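Local coordinates for protein acetyltransferase, GNAT family (Bacillus anthracis str. Sterne, PDB 3FBU) that binds coenzyme A and probably transfers the acetyl group of acetyl-coenzyme A to an acceptor amine, as other GNAT-family acetyltransferases do, at residues R11-F15 and N49-G53; E23-D27 and V89-K93; E81-I86 and L117-T123. One frame throughout, in Å; residues are numbered along the deposited sequence.

All three contacts lie within the GNAT domain, contact 1 at its helical side and contact 3 within its sheet. Contact 1 ties the loop after strand 8-10 to the end of helix 41-50; contact 2 sets the end of helix 18-25 against the end of strand 83-90; contact 3 pairs the start of that strand with strand 119-124. Centres of contacts 1 and 2 are about 18 Å apart, of 1 and 3 about 21 Å, of 2 and 3 about 25 Å. Along the chain, contact 2 alternates with each of the others, whereas contact 1 closes before contact 3 opens. Contacts 2 and 3 share strand 83-90: its start pairs with strand 119-124 and its end binds coenzyme A.

Contact 1 (R11-F15 and N49-G53); sequences RKFEF and NKNMG
Met52 lies against the backbone that runs from Phe13 to Phe15. Its CG rests 3.6 Å from Phe13 O, and its sulfur reaches on to Phe15, with SD 3.7 Å from the backbone N and near the plane of the aromatic ring at its edge. An unbranched, flexible thioether suits this uneven strip of peptide and ring. Phe13 is buried, its ring beside Pro60 and Val48 and alongside the Asn51 side chain, with ring and amide planes 58° apart. Asn51 CB meets the ring edge, 3.9 Å from Phe13 CD2, while the buried amide is satisfied by Phe47 O through ND2 and by Lys57 N and Asn58 ND2 through OD1. Lys12, its chain bent at chi3 (68°), brings NZ within 2.9 Å of Gly53 O; a long, flexible chain with an ammonium end can span to a carbonyl at this partly exposed rim. Two waters bridge the backbones: one accepts from Phe13 N and donates to Asn51 O, the other donates to both Phe13 O and Met52 O. The contact joins the loop between strand 8-10 and helix 18-25 to the C-terminal end of helix 41-50, in the N-terminal helical part of the GNAT fold.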
loop_
_atom_site.group_PDB
_atom_site.type_symbol
_atom_site.label_atom_id
_atom_site.label_comp_id
_atom_site.label_asym_id
_atom_site.label_seq_id
_atom_site.Cartn_x
_atom_site.Cartn_y
_atom_site.Cartn_z
ATOM N N ARG A 11 24.652 -1.032 10.417
ATOM C CA ARG A 11 26.008 -0.592 10.682
ATOM C C ARG A 11 26.125 0.871 10.240
ATOM O O ARG A 11 25.145 1.457 9.761
ATOM C CB ARG A 11 27.011 -1.508 9.945
ATOM C CG ARG A 11 26.915 -1.473 8.399
ATOM C CD ARG A 11 28.147 -2.051 7.723
ATOM N NE ARG A 11 27.955 -2.330 6.296
ATOM C CZ ARG A 11 27.911 -1.401 5.325
ATOM N NH1 ARG A 11 28.027 -0.123 5.599
ATOM N NH2 ARG A 11 27.721 -1.762 4.059
ATOM N N LYS A 12 27.297 1.477 10.424
ATOM C CA LYS A 12 27.538 2.817 9.884
ATOM C C LYS A 12 27.899 2.729 8.390
ATOM O O LYS A 12 28.344 1.679 7.905
ATOM C CB LYS A 12 28.594 3.567 10.700
ATOM C CG LYS A 12 28.031 4.142 11.992
ATOM C CD LYS A 12 29.086 4.447 13.036
ATOM C CE LYS A 12 29.995 5.578 12.655
ATOM N NZ LYS A 12 30.781 6.024 13.877
ATOM N N PHE A 13 27.664 3.824 7.676
ATOM C CA PHE A 13 27.894 3.907 6.237
ATOM C C PHE A 13 29.394 3.806 5.925
ATOM O O PHE A 13 30.206 4.276 6.704
ATOM C CB PHE A 13 27.415 5.264 5.712
ATOM C CG PHE A 13 25.957 5.306 5.327
ATOM C CD1 PHE A 13 25.473 4.502 4.314
ATOM C CD2 PHE A 13 25.082 6.211 5.937
ATOM C CE1 PHE A 13 24.120 4.563 3.926
ATOM C CE2 PHE A 13 23.742 6.261 5.578
ATOM C CZ PHE A 13 23.254 5.442 4.567
ATOM N N GLU A 14 29.720 3.155 4.816
ATOM C CA GLU A 14 30.993 3.330 4.118
ATOM C C GLU A 14 30.674 4.094 2.837
ATOM O O GLU A 14 29.572 3.969 2.308
ATOM C CB GLU A 14 31.593 1.978 3.753
ATOM C CG GLU A 14 31.730 1.026 4.912
ATOM C CD GLU A 14 32.767 1.465 5.920
ATOM O OE1 GLU A 14 33.809 2.050 5.524
ATOM O OE2 GLU A 14 32.549 1.210 7.128
ATOM N N PHE A 15 31.632 4.847 2.320
ATOM C CA PHE A 15 31.379 5.656 1.149
ATOM C C PHE A 15 30.862 4.844 -0.036
ATOM O O PHE A 15 30.009 5.291 -0.736
ATOM C CB PHE A 15 32.554 6.564 0.758
ATOM C CG PHE A 15 32.181 7.604 -0.199
ATOM C CD1 PHE A 15 31.378 8.657 0.175
ATOM C CD2 PHE A 15 32.581 7.535 -1.504
ATOM C CE1 PHE A 15 31.011 9.589 -0.729
ATOM C CE2 PHE A 15 32.226 8.475 -2.385
ATOM C CZ PHE A 15 31.427 9.509 -2.007
ATOM N N ASN A 49 28.474 10.675 2.944
ATOM C CA ASN A 49 29.666 11.239 3.544
ATOM C C ASN A 49 29.364 11.883 4.882
ATOM O O ASN A 49 30.094 11.690 5.848
ATOM C CB ASN A 49 30.261 12.316 2.638
ATOM C CG ASN A 49 31.388 13.059 3.318
ATOM O OD1 ASN A 49 32.471 12.484 3.527
ATOM N ND2 ASN A 49 31.139 14.335 3.702
ATOM N N LYS A 50 28.292 12.666 4.931
ATOM C CA LYS A 50 27.930 13.384 6.154
ATOM C C LYS A 50 27.616 12.430 7.316
ATOM O O LYS A 50 27.845 12.770 8.488
ATOM C CB LYS A 50 26.728 14.270 5.879
ATOM C CG LYS A 50 26.183 14.997 7.083
ATOM C CD LYS A 50 25.009 15.833 6.676
ATOM C CE LYS A 50 24.422 16.533 7.882
ATOM N NZ LYS A 50 23.227 17.280 7.432
ATOM N N ASN A 51 27.102 11.247 6.995
ATOM C CA ASN A 51 26.698 10.262 8.009
ATOM C C ASN A 51 27.723 9.163 8.296
ATOM O O ASN A 51 27.406 8.111 8.854
ATOM C CB ASN A 51 25.344 9.695 7.608
ATOM C CG ASN A 51 24.248 10.677 7.842
ATOM O OD1 ASN A 51 23.787 10.830 8.965
ATOM N ND2 ASN A 51 23.810 11.343 6.806
ATOM N N MET A 52 28.979 9.419 7.945
ATOM C CA MET A 52 30.051 8.482 8.268
ATOM C C MET A 52 30.681 8.768 9.641
ATOM O O MET A 52 31.279 7.878 10.245
ATOM C CB MET A 52 31.123 8.486 7.156
ATOM C CG MET A 52 30.674 7.784 5.889
ATOM S SD MET A 52 31.868 7.840 4.550
ATOM C CE MET A 52 33.276 7.171 5.396
ATOM N N GLY A 53 30.550 9.990 10.133
ATOM C CA GLY A 53 31.121 10.378 11.453
ATOM C C GLY A 53 31.185 9.277 12.518
ATOM O O GLY A 53 30.142 8.708 12.916
HETATM O O HOH W 1 26.293 5.951 9.270
HETATM O O HOH W 2 31.310 5.354 9.258
#

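Contact 2 (E23-D27 and V89-K93); sequences EYTSD and VFNPK. With COA (coenzyme A), chain C.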
loop_
_atom_site.group_PDB
_atom_site.type_symbol
_atom_site.label_atom_id
_atom_site.label_comp_id
_atom_site.label_asym_id
_atom_site.label_seq_id
_atom_site.Cartn_x
_atom_site.Cartn_y
_atom_site.Cartn_z
ATOM N N GLU A 23 19.843 4.225 -5.432
ATOM C CA GLU A 23 18.803 3.465 -6.104
ATOM C C GLU A 23 17.403 3.866 -5.599
ATOM O O GLU A 23 16.430 3.868 -6.359
ATOM C CB GLU A 23 19.076 1.965 -5.905
ATOM C CG GLU A 23 18.108 1.043 -6.613
ATOM C CD GLU A 23 18.471 -0.432 -6.409
ATOM O OE1 GLU A 23 19.458 -0.703 -5.680
ATOM O OE2 GLU A 23 17.781 -1.301 -6.981
ATOM N N TYR A 24 17.296 4.210 -4.313
ATOM C CA TYR A 24 16.009 4.641 -3.745
ATOM C C TYR A 24 15.907 6.143 -3.447
ATOM O O TYR A 24 14.826 6.696 -3.529
ATOM C CB TYR A 24 15.615 3.792 -2.525
ATOM C CG TYR A 24 16.558 3.781 -1.336
ATOM C CD1 TYR A 24 16.444 4.732 -0.316
ATOM C CD2 TYR A 24 17.507 2.759 -1.180
ATOM C CE1 TYR A 24 17.318 4.722 0.796
ATOM C CE2 TYR A 24 18.363 2.722 -0.067
ATOM C CZ TYR A 24 18.266 3.690 0.921
ATOM O OH TYR A 24 19.120 3.632 2.013
ATOM N N THR A 25 17.005 6.810 -3.119
ATOM C CA THR A 25 16.931 8.245 -2.872
ATOM C C THR A 25 16.685 9.076 -4.150
ATOM O O THR A 25 16.267 10.229 -4.070
ATOM C CB THR A 25 18.137 8.789 -2.091
ATOM O OG1 THR A 25 19.344 8.511 -2.803
ATOM C CG2 THR A 25 18.177 8.206 -0.672
ATOM N N SER A 26 16.931 8.476 -5.317
ATOM C CA SER A 26 16.586 9.084 -6.607
ATOM C C SER A 26 15.152 8.790 -7.047
ATOM O O SER A 26 14.706 9.256 -8.113
ATOM C CB SER A 26 17.575 8.581 -7.669
ATOM O OG SER A 26 17.473 7.183 -7.867
ATOM N N ASP A 27 14.437 7.981 -6.276
ATOM C CA ASP A 27 13.110 7.494 -6.664
ATOM C C ASP A 27 12.062 8.437 -6.078
ATOM O O ASP A 27 12.008 8.659 -4.859
ATOM C CB ASP A 27 12.941 6.062 -6.154
ATOM C CG ASP A 27 11.626 5.405 -6.591
ATOM O OD1 ASP A 27 10.584 6.102 -6.695
ATOM O OD2 ASP A 27 11.634 4.169 -6.784
ATOM N N VAL A 89 14.010 4.740 5.502
ATOM C CA VAL A 89 13.809 4.895 4.064
ATOM C C VAL A 89 14.396 3.638 3.406
ATOM O O VAL A 89 15.571 3.313 3.628
ATOM C CB VAL A 89 14.529 6.138 3.494
ATOM C CG1 VAL A 89 14.199 6.314 1.990
ATOM C CG2 VAL A 89 14.206 7.454 4.354
ATOM N N PHE A 90 13.562 2.944 2.630
ATOM C CA PHE A 90 13.913 1.632 2.092
ATOM C C PHE A 90 13.712 1.603 0.586
ATOM O O PHE A 90 13.024 2.452 0.008
ATOM C CB PHE A 90 13.103 0.515 2.780
ATOM C CG PHE A 90 13.696 0.070 4.080
ATOM C CD1 PHE A 90 13.681 0.908 5.179
ATOM C CD2 PHE A 90 14.269 -1.161 4.209
ATOM C CE1 PHE A 90 14.247 0.525 6.346
ATOM C CE2 PHE A 90 14.819 -1.552 5.384
ATOM C CZ PHE A 90 14.809 -0.711 6.463
ATOM N N ASN A 91 14.393 0.652 -0.028
ATOM C CA ASN A 91 14.336 0.379 -1.445
ATOM C C ASN A 91 13.052 -0.383 -1.736
ATOM O O ASN A 91 12.829 -1.453 -1.145
ATOM C CB ASN A 91 15.565 -0.461 -1.840
ATOM C CG ASN A 91 15.680 -0.697 -3.336
ATOM O OD1 ASN A 91 14.688 -0.907 -4.036
ATOM N ND2 ASN A 91 16.917 -0.676 -3.837
ATOM N N PRO A 92 12.222 0.149 -2.637
ATOM C CA PRO A 92 10.929 -0.473 -2.982
ATOM C C PRO A 92 11.036 -1.923 -3.452
ATOM O O PRO A 92 10.073 -2.668 -3.312
ATOM C CB PRO A 92 10.385 0.383 -4.118
ATOM C CG PRO A 92 11.230 1.572 -4.232
ATOM C CD PRO A 92 12.465 1.405 -3.375
ATOM N N LYS A 93 12.185 -2.328 -3.995
ATOM C CA LYS A 93 12.367 -3.754 -4.330
ATOM C C LYS A 93 12.176 -4.646 -3.128
ATOM O O LYS A 93 11.891 -5.843 -3.281
ATOM C CB LYS A 93 13.742 -4.038 -4.899
ATOM C CG LYS A 93 13.973 -3.416 -6.223
ATOM C CD LYS A 93 15.422 -3.579 -6.612
ATOM C CE LYS A 93 15.739 -2.822 -7.884
ATOM N NZ LYS A 93 14.873 -3.244 -9.023
HETATM N N1A COA C . -1.788 0.465 2.806
HETATM C C2A COA C . -1.901 -0.141 4.031
HETATM N N3A COA C . -0.844 -0.836 4.556
HETATM C C4A COA C . 0.316 -0.907 3.849
HETATM C C5A COA C . 0.452 -0.300 2.612
HETATM C C6A COA C . -0.619 0.418 2.086
HETATM N N6A COA C . -0.522 1.043 0.911
HETATM N N7A COA C . 1.692 -0.545 2.169
HETATM C C8A COA C . 2.345 -1.299 3.077
HETATM N N9A COA C . 1.493 -1.536 4.125
HETATM C C1B COA C . 1.777 -2.175 5.416
HETATM C C2B COA C . 2.307 -3.604 5.280
HETATM O O2B COA C . 1.259 -4.551 5.109
HETATM C C3B COA C . 3.031 -3.731 6.603
HETATM O O3B COA C . 2.120 -4.055 7.642
HETATM P P3B COA C . 1.790 -5.570 8.108
HETATM O O7A COA C . 1.066 -5.573 9.415
HETATM O O8A COA C . 0.977 -6.208 7.011
HETATM O O9A COA C . 3.124 -6.267 8.262
HETATM C C4B COA C . 3.599 -2.324 6.842
HETATM O O4B COA C . 2.778 -1.448 6.116
HETATM C C5B COA C . 5.032 -2.167 6.350
HETATM O O5B COA C . 5.855 -2.932 7.209
HETATM P P1A COA C . 7.316 -3.392 6.746
HETATM O O1A COA C . 7.186 -4.533 5.753
HETATM O O2A COA C . 8.123 -3.733 7.936
HETATM O O3A COA C . 7.879 -2.045 6.076
HETATM P P2A COA C . 8.765 -1.938 4.732
HETATM O O4A COA C . 9.982 -2.819 4.875
HETATM O O5A COA C . 7.868 -2.228 3.524
HETATM O O6A COA C . 9.157 -0.370 4.771
HETATM C CBP COA C . 8.780 1.987 4.714
HETATM C CCP COA C . 8.247 0.635 5.190
HETATM C CDP COA C . 10.221 2.074 5.247
HETATM C CEP COA C . 7.829 3.011 5.338
HETATM C CAP COA C . 8.743 2.053 3.164
HETATM O OAP COA C . 7.411 2.045 2.676
HETATM C C9P COA C . 9.380 3.293 2.615
HETATM O O9P COA C . 10.749 3.381 2.532
HETATM N N8P COA C . 8.624 4.348 2.293
HETATM C C7P COA C . 9.187 5.502 1.595
HETATM C C6P COA C . 10.015 6.402 2.497
HETATM C C5P COA C . 9.178 6.982 3.636
HETATM O O5P COA C . 8.095 7.580 3.442
HETATM N N4P COA C . 9.701 6.844 4.836
HETATM C C3P COA C . 8.963 7.230 6.046
HETATM C C2P COA C . 9.019 8.706 6.368
HETATM S S1P COA C . 8.247 9.040 7.981
#
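Tyr24 packs its ring over the backbone where strand 83-90 ends. Phe90 C lies 4.0 Å above one ring face, offset toward the rim, with Asn91 N over the same face. Val89 CG1 approaches Tyr24 CD1 obliquely at 3.6 Å, while on the other side of the ring Asn91 CB lies 3.8 Å from Tyr24 CD2. The ring gets there because chi1 of 60° sets CG between the backbone N and the carbonyl carbon. Tyrosine suits this buried place: its broad ring packs on the peptide, while its hydroxyl is hydrogen-bonded to His72 of strand 68-79. Pro92 continues the apolar packing, its CD 4.0 Å from Tyr24 CB.

The outer side is looser. Glu23 is exposed, and its extended chain crosses that of Asn91 obliquely, with carboxylate and amide planes 83° apart; the angles at ND2 are too poor for a hydrogen bond. The firm polar bond here is internal to 89-93: Asn91 OD1 accepts a 2.9 Å bond from Lys93 N, closing an Asx turn where the strand gives way to a 3-10 turn. Asp27, whose OD1 is bonded to Asp29 N, reaches Pro92 from the opposite direction, its OD2 3.7 Å from Pro92 CG, a plain contact.

The edge of the strand serves the cofactor. Phe90 N donates to coenzyme A O9P, 2.8 Å away at an N-H...O angle of 152°, while the Phe90 side chain, which sets out away from segment 23-27, lies obliquely by the pantetheine methyl carbon CDP. A strand end whose backbone hydrogen-bonds to the pantetheine arm is characteristic of the coenzyme A site of the GNAT fold.

Contact 3 (E81-I86 and L117-T123); sequences EHTYEI and LHRIIAT
His82 O is gripped by two backbone donors, His118 N at 2.9 Å and Arg119 N at 3.3 Å, both in the carbonyl plane. This fork opens a parallel pairing in which Tyr84 N donates to Arg119 O, Ile121 N to Tyr84 O and Ile86 N to Ile121 O, the last nearly straight onto its carbonyl. Leu117 crosses Tyr84 at about a right angle and lays CD1 over the ring face in a CH-pi contact, 3.9 Å from the centroid. The two methyls of the leucine fork thus meet different parts of the ring, CD1 the face and CD2 the CD2/CE2 side. Farther along the strands, Ile86 CG2 meets Ile120 CG2 at 3.7 Å, beta-branched residues suited to a strand.

The face bearing Thr83, Glu85, Arg119 and Ile121 is more polar. With chi1 at -173° and the chain extended to NE, Arg119 runs alongside Thr83; Ile121 CG2 sits over the centre of its guanidinium. One water joins Thr83 OG1 to Arg119 NH2, and Glu143 forms a salt bridge with NH1. A second water binds Glu85 OE2, Ile86 O and Thr123 N. Thr123 lines the coenzyme A pocket.

The two strands and helix 99-114 form a beta-alpha-beta unit: the helix covers Ile86 and Ile120 through Leu108, while strands 68-79 and 155-165 flank the pair in the sheet.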
loop_
_atom_site.group_PDB
_atom_site.type_symbol
_atom_site.label_atom_id
_atom_site.label_comp_id
_atom_site.label_asym_id
_atom_site.label_seq_id
_atom_site.Cartn_x
_atom_site.Cartn_y
_atom_site.Cartn_z
ATOM N N GLU A 81 19.827 14.432 25.313
ATOM C CA GLU A 81 20.432 13.136 25.009
ATOM C C GLU A 81 19.498 11.980 25.422
ATOM O O GLU A 81 19.804 10.802 25.208
ATOM C CB GLU A 81 21.815 13.027 25.699
ATOM C CG GLU A 81 22.789 14.202 25.388
ATOM C CD GLU A 81 24.223 13.937 25.889
ATOM O OE1 GLU A 81 24.433 12.912 26.598
ATOM O OE2 GLU A 81 25.134 14.756 25.583
ATOM N N HIS A 82 18.341 12.290 26.001
ATOM C CA HIS A 82 17.517 11.234 26.588
ATOM C C HIS A 82 16.395 10.775 25.647
ATOM O O HIS A 82 15.784 9.753 25.880
ATOM C CB HIS A 82 16.894 11.693 27.888
ATOM C CG HIS A 82 16.215 13.021 27.784
ATOM N ND1 HIS A 82 15.004 13.191 27.150
ATOM C CD2 HIS A 82 16.602 14.253 28.201
ATOM C CE1 HIS A 82 14.652 14.464 27.220
ATOM N NE2 HIS A 82 15.606 15.133 27.851
ATOM N N THR A 83 16.102 11.585 24.631
ATOM C CA THR A 83 14.989 11.330 23.723
ATOM C C THR A 83 15.507 11.442 22.293
ATOM O O THR A 83 16.084 12.465 21.924
ATOM C CB THR A 83 13.834 12.314 23.957
ATOM O OG1 THR A 83 13.382 12.208 25.318
ATOM C CG2 THR A 83 12.640 11.992 23.025
ATOM N N TYR A 84 15.295 10.381 21.516
ATOM C CA TYR A 84 15.759 10.280 20.134
ATOM C C TYR A 84 14.551 10.215 19.204
ATOM O O TYR A 84 13.429 9.904 19.628
ATOM C CB TYR A 84 16.581 9.000 19.932
ATOM C CG TYR A 84 18.047 9.172 20.180
ATOM C CD1 TYR A 84 18.992 8.689 19.257
ATOM C CD2 TYR A 84 18.493 9.824 21.319
ATOM C CE1 TYR A 84 20.339 8.874 19.473
ATOM C CE2 TYR A 84 19.854 9.992 21.544
ATOM C CZ TYR A 84 20.756 9.512 20.617
ATOM O OH TYR A 84 22.122 9.681 20.838
ATOM N N GLU A 85 14.816 10.487 17.932
ATOM C CA GLU A 85 13.855 10.332 16.865
ATOM C C GLU A 85 14.343 9.227 15.915
ATOM O O GLU A 85 15.570 9.105 15.629
ATOM C CB GLU A 85 13.695 11.648 16.107
ATOM C CG GLU A 85 12.838 11.545 14.863
ATOM C CD GLU A 85 12.606 12.860 14.133
ATOM O OE1 GLU A 85 13.257 13.896 14.464
ATOM O OE2 GLU A 85 11.755 12.835 13.214
ATOM N N ILE A 86 13.397 8.419 15.447
ATOM C CA ILE A 86 13.660 7.290 14.536
ATOM C C ILE A 86 12.823 7.468 13.260
ATOM O O ILE A 86 11.721 8.026 13.284
ATOM C CB ILE A 86 13.371 5.908 15.233
ATOM C CG1 ILE A 86 13.930 4.688 14.440
ATOM C CG2 ILE A 86 11.861 5.752 15.521
ATOM C CD1 ILE A 86 13.925 3.355 15.263
ATOM N N LEU A 117 18.394 5.132 26.709
ATOM C CA LEU A 117 17.509 6.251 26.403
ATOM C C LEU A 117 16.191 6.151 27.184
ATOM O O LEU A 117 15.781 5.059 27.592
ATOM C CB LEU A 117 17.196 6.271 24.908
ATOM C CG LEU A 117 18.363 6.472 23.950
ATOM C CD1 LEU A 117 17.898 6.347 22.464
ATOM C CD2 LEU A 117 19.058 7.795 24.181
ATOM N N HIS A 118 15.524 7.297 27.351
ATOM C CA HIS A 118 14.228 7.340 28.015
ATOM C C HIS A 118 13.039 7.181 27.076
ATOM O O HIS A 118 11.991 6.565 27.429
ATOM C CB HIS A 118 14.072 8.667 28.757
ATOM C CG HIS A 118 12.686 8.894 29.267
ATOM N ND1 HIS A 118 12.090 8.059 30.197
ATOM C CD2 HIS A 118 11.756 9.827 28.944
ATOM C CE1 HIS A 118 10.862 8.489 30.439
ATOM N NE2 HIS A 118 10.634 9.559 29.695
ATOM N N ARG A 119 13.180 7.739 25.886
ATOM C CA ARG A 119 12.045 7.837 24.973
ATOM C C ARG A 119 12.464 7.952 23.513
ATOM O O ARG A 119 13.433 8.512 23.256
ATOM C CB ARG A 119 11.193 9.047 25.350
ATOM C CG ARG A 119 9.843 9.234 24.604
ATOM C CD ARG A 119 9.041 10.340 25.305
ATOM N NE ARG A 119 7.845 10.786 24.627
ATOM C CZ ARG A 119 7.724 11.909 23.939
ATOM N NH1 ARG A 119 6.610 12.170 23.358
ATOM N NH2 ARG A 119 8.709 12.753 23.833
ATOM N N ILE A 120 11.699 7.383 22.592
ATOM C CA ILE A 120 11.996 7.477 21.167
ATOM C C ILE A 120 10.683 7.871 20.457
ATOM O O ILE A 120 9.605 7.335 20.768
ATOM C CB ILE A 120 12.610 6.186 20.589
ATOM C CG1 ILE A 120 13.966 5.859 21.269
ATOM C CG2 ILE A 120 12.787 6.298 19.075
ATOM C CD1 ILE A 120 14.472 4.399 20.992
ATOM N N ILE A 121 10.782 8.836 19.544
ATOM C CA ILE A 121 9.619 9.356 18.852
ATOM C C ILE A 121 9.817 9.204 17.353
ATOM O O ILE A 121 10.949 9.028 16.864
ATOM C CB ILE A 121 9.355 10.858 19.227
ATOM C CG1 ILE A 121 10.416 11.815 18.634
ATOM C CG2 ILE A 121 9.223 11.013 20.785
ATOM C CD1 ILE A 121 10.063 12.366 17.209
ATOM N N ALA A 122 8.713 9.320 16.637
ATOM C CA ALA A 122 8.698 9.304 15.180
ATOM C C ALA A 122 7.491 10.117 14.695
ATOM O O ALA A 122 6.471 10.250 15.401
ATOM C CB ALA A 122 8.662 7.875 14.608
ATOM N N THR A 123 7.605 10.658 13.486
ATOM C CA THR A 123 6.509 11.401 12.895
ATOM C C THR A 123 6.288 10.951 11.464
ATOM O O THR A 123 7.213 10.414 10.815
ATOM C CB THR A 123 6.764 12.925 12.853
ATOM O OG1 THR A 123 7.913 13.202 12.062
ATOM C CG2 THR A 123 6.974 13.466 14.246
HETATM O O HOH W 3 11.065 13.355 25.735
HETATM O O HOH W 4 10.478 10.319 12.419
#